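PFC0360w protein (Plasmodium falciparum, PDB 3NI8) probably activates the ATPase of the Hsp90 chaperone, as a malaria-parasite member of the AHA1 family. Local coordinates at residues A[80-85]-A[99-104]. Numbering follows the deposited sequence. Where two conformers were deposited one is given.
With IPA (isopropyl alcohol), chain B.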
ATOM      1  N   PRO A  80      -2.361  14.443  -6.391  1.00 28.53           N
ATOM      2  CA  PRO A  80      -2.604  12.982  -6.463  1.00 28.70           C
ATOM      3  C   PRO A  80      -1.396  12.106  -6.923  1.00 28.82           C
ATOM      4  O   PRO A  80      -1.587  10.984  -7.438  1.00 28.89           O
ATOM      5  CB  PRO A  80      -3.735  12.893  -7.505  1.00 28.54           C
ATOM      6  CG  PRO A  80      -3.412  14.004  -8.492  1.00 28.83           C
ATOM      7  CD  PRO A  80      -2.634  15.083  -7.702  1.00 28.61           C
ATOM      8  N   HIS A  81      -0.185  12.617  -6.704  0.50 28.82           N
ATOM      9  CA  HIS A  81       1.032  12.070  -7.308  0.50 28.72           C
ATOM     10  C   HIS A  81       1.840  11.094  -6.440  0.50 28.34           C
ATOM     11  O   HIS A  81       2.421  10.138  -6.961  0.50 28.20           O
ATOM     12  CB  HIS A  81       1.932  13.215  -7.784  0.50 28.68           C
ATOM     13  CG  HIS A  81       1.371  13.972  -8.947  0.50 29.71           C
ATOM     14  ND1 HIS A  81       1.074  15.318  -8.892  0.50 29.96           N
ATOM     15  CD2 HIS A  81       1.034  13.563 -10.195  0.50 30.10           C
ATOM     16  CE1 HIS A  81       0.593  15.708 -10.060  0.50 30.48           C
ATOM     17  NE2 HIS A  81       0.554  14.660 -10.865  0.50 30.22           N
ATOM     18  N   LYS A  82       1.867  11.335  -5.132  1.00 27.86           N
ATOM     19  CA  LYS A  82       2.740  10.582  -4.209  1.00 27.68           C
ATOM     20  C   LYS A  82       2.158  10.488  -2.801  1.00 27.12           C
ATOM     21  O   LYS A  82       1.525  11.438  -2.285  1.00 27.27           O
ATOM     22  CB  LYS A  82       4.122  11.258  -4.110  1.00 27.60           C
ATOM     23  CG  LYS A  82       5.347  10.362  -4.101  1.00 29.49           C
ATOM     24  CD  LYS A  82       6.549  11.100  -3.489  1.00 33.68           C
ATOM     25  CE  LYS A  82       7.890  10.795  -4.177  1.00 37.24           C
ATOM     26  NZ  LYS A  82       9.062  10.543  -3.199  1.00 38.47           N
ATOM     27  N   ILE A  83       2.382   9.333  -2.186  1.00 26.08           N
ATOM     28  CA  ILE A  83       2.237   9.159  -0.747  1.00 25.14           C
ATOM     29  C   ILE A  83       3.461   8.408  -0.219  1.00 23.42           C
ATOM     30  O   ILE A  83       4.108   7.689  -0.953  1.00 22.67           O
ATOM     31  CB  ILE A  83       0.908   8.455  -0.332  1.00 25.54           C
ATOM     32  CG1 ILE A  83       0.613   7.256  -1.225  1.00 27.94           C
ATOM     33  CG2 ILE A  83      -0.245   9.415  -0.400  1.00 25.56           C
ATOM     34  CD1 ILE A  83      -0.567   6.424  -0.758  1.00 30.30           C
ATOM     35  N   VAL A  84       3.794   8.649   1.043  1.00 22.57           N
ATOM     36  CA  VAL A  84       4.862   7.941   1.760  1.00 21.47           C
ATOM     37  C   VAL A  84       4.310   7.541   3.126  1.00 21.48           C
ATOM     38  O   VAL A  84       3.583   8.310   3.766  1.00 20.81           O
ATOM     39  CB  VAL A  84       6.136   8.816   1.952  1.00 21.46           C
ATOM     40  CG1 VAL A  84       7.268   7.980   2.585  1.00 21.35           C
ATOM     41  CG2 VAL A  84       6.588   9.437   0.625  1.00 18.12           C
ATOM     42  N   GLU A  85       4.669   6.347   3.574  1.00 21.88           N
ATOM     43  CA  GLU A  85       4.121   5.786   4.819  1.00 22.45           C
ATOM     44  C   GLU A  85       5.198   5.114   5.635  1.00 22.45           C
ATOM     45  O   GLU A  85       6.115   4.538   5.061  1.00 22.28           O
ATOM     46  CB  GLU A  85       3.059   4.719   4.498  1.00 22.12           C
ATOM     47  CG  GLU A  85       1.899   5.253   3.660  1.00 22.69           C
ATOM     48  CD  GLU A  85       0.990   4.168   3.137  1.00 23.12           C
ATOM     49  OE1 GLU A  85       1.272   2.960   3.309  1.00 22.72           O
ATOM     50  OE2 GLU A  85      -0.018   4.537   2.525  1.00 24.26           O
ATOM     51  N   THR A  99       9.121   1.304   4.997  1.00 22.93           N
ATOM     52  CA  THR A  99       8.715   2.511   4.302  1.00 22.05           C
ATOM     53  C   THR A  99       8.057   2.111   3.004  1.00 22.33           C
ATOM     54  O   THR A  99       8.647   1.368   2.195  1.00 22.92           O
ATOM     55  CB  THR A  99       9.930   3.388   3.971  1.00 21.98           C
ATOM     56  OG1 THR A  99      10.611   3.723   5.180  1.00 21.29           O
ATOM     57  CG2 THR A  99       9.534   4.660   3.261  1.00 20.02           C
ATOM     58  N   VAL A 100       6.829   2.584   2.811  1.00 21.41           N
ATOM     59  CA  VAL A 100       6.143   2.400   1.548  1.00 19.92           C
ATOM     60  C   VAL A 100       6.010   3.753   0.844  1.00 19.76           C
ATOM     61  O   VAL A 100       5.556   4.735   1.425  1.00 19.43           O
ATOM     62  CB  VAL A 100       4.755   1.715   1.728  1.00 20.13           C
ATOM     63  CG1 VAL A 100       3.974   1.692   0.383  1.00 18.28           C
ATOM     64  CG2 VAL A 100       4.914   0.295   2.278  1.00 17.68           C
ATOM     65  N   THR A 101       6.439   3.798  -0.407  1.00 19.39           N
ATOM     66  CA  THR A 101       6.288   4.992  -1.232  1.00 19.76           C
ATOM     67  C   THR A 101       5.466   4.586  -2.442  1.00 20.60           C
ATOM     68  O   THR A 101       5.747   3.551  -3.060  1.00 21.44           O
ATOM     69  CB  THR A 101       7.664   5.496  -1.718  1.00 19.36           C
ATOM     70  OG1 THR A 101       8.497   5.775  -0.581  1.00 18.83           O
ATOM     71  CG2 THR A 101       7.516   6.727  -2.589  1.00 16.89           C
ATOM     72  N   VAL A 102       4.451   5.365  -2.783  1.00 21.06           N
ATOM     73  CA  VAL A 102       3.614   5.015  -3.921  1.00 21.92           C
ATOM     74  C   VAL A 102       3.515   6.231  -4.814  1.00 22.88           C
ATOM     75  O   VAL A 102       3.116   7.310  -4.371  1.00 23.01           O
ATOM     76  CB  VAL A 102       2.181   4.522  -3.516  1.00 22.88           C
ATOM     77  CG1 VAL A 102       1.507   3.735  -4.693  1.00 22.19           C
ATOM     78  CG2 VAL A 102       2.195   3.663  -2.242  1.00 20.79           C
ATOM     79  N   GLU A 103       3.927   6.061  -6.063  1.00 23.72           N
ATOM     80  CA  GLU A 103       3.848   7.111  -7.053  1.00 24.98           C
ATOM     81  C   GLU A 103       2.770   6.775  -8.081  1.00 25.53           C
ATOM     82  O   GLU A 103       2.639   5.611  -8.523  1.00 25.43           O
ATOM     83  CB  GLU A 103       5.201   7.312  -7.739  1.00 25.27           C
ATOM     84  CG  GLU A 103       6.302   7.827  -6.817  1.00 28.23           C
ATOM     85  CD  GLU A 103       7.697   7.645  -7.416  1.00 32.90           C
ATOM     86  OE1 GLU A 103       8.388   6.689  -6.988  1.00 33.70           O
ATOM     87  OE2 GLU A 103       8.083   8.423  -8.333  1.00 33.32           O
ATOM     88  N   PHE A 104       2.002   7.809  -8.429  1.00 25.95           N
ATOM     89  CA  PHE A 104       0.963   7.759  -9.443  1.00 26.38           C
ATOM     90  C   PHE A 104       1.321   8.745 -10.530  1.00 27.61           C
ATOM     91  O   PHE A 104       1.060   9.948 -10.403  1.00 28.07           O
ATOM     92  CB  PHE A 104      -0.362   8.145  -8.820  1.00 25.86           C
ATOM     93  CG  PHE A 104      -0.643   7.432  -7.530  1.00 25.18           C
ATOM     94  CD1 PHE A 104      -1.133   6.136  -7.537  1.00 23.17           C
ATOM     95  CD2 PHE A 104      -0.399   8.052  -6.313  1.00 22.65           C
ATOM     96  CE1 PHE A 104      -1.396   5.484  -6.362  1.00 22.93           C
ATOM     97  CE2 PHE A 104      -0.643   7.404  -5.146  1.00 22.83           C
ATOM     98  CZ  PHE A 104      -1.152   6.109  -5.166  1.00 23.32           C
TER
HETATM   99  C1  IPA B 159      -3.203   2.687   3.502  1.00 28.26           C
HETATM  100  C2  IPA B 159      -2.017   2.330   2.599  1.00 28.45           C
HETATM  101  C3  IPA B 159      -1.952   0.873   2.139  1.00 26.51           C
HETATM  102  O2  IPA B 159      -1.978   3.208   1.503  1.00 29.74           O
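Ile83 and Phe104 meet on the buried face of an antiparallel strand pair, where Ile83 CG1 comes to the edge of the phenyl ring, 4.1 Å from CE2. With chi1 at 44°, CG1 of Ile83 stands between its own backbone N and carbonyl carbon, and from there it also lies alongside Val102, 3.9 Å from CB; the two aliphatic chains point the same way. Phe104 leans across to the loop leading into strand 82-89, its CD2 lying 3.4 Å from Pro80 O. On the same face Glu85 sends an extended chain past Val100, OE1 coming within 4.0 Å of the valine CB, while OE2 lies 2.6 Å from O2 of an isopropanol probably carried over from crystallisation. That alcohol is also within hydrogen-bonding range of Phe38 O. Ile83 and Val102 form a hydrogen-bonded pair, as do Glu85 and Val100; beyond them a nearly straight bond of 2.8 Å runs from Phe104 N to His81 O. The other face is more polar: Lys82 and Glu103 run side by side, touching through their CG atoms, yet NZ stays 5.4 Å from OE1, too far for a salt bridge. Beside them Val84 CG1 packs against Thr101 OG1. His81 and Lys82 together form a classic beta bulge against strand 70-78. Strands 82-89 and 98-106 form a beta hairpin at the middle of the antiparallel sheet, between strands 70-78 and 111-119; helix 31-39 covers the buried face, with Phe35 touching both Ile83 and Phe104, consistent with the SRPBCC (helix-grip) fold of Aha1-like domains, and Leu114 of strand 111-119 packs beside Val102 and Phe104.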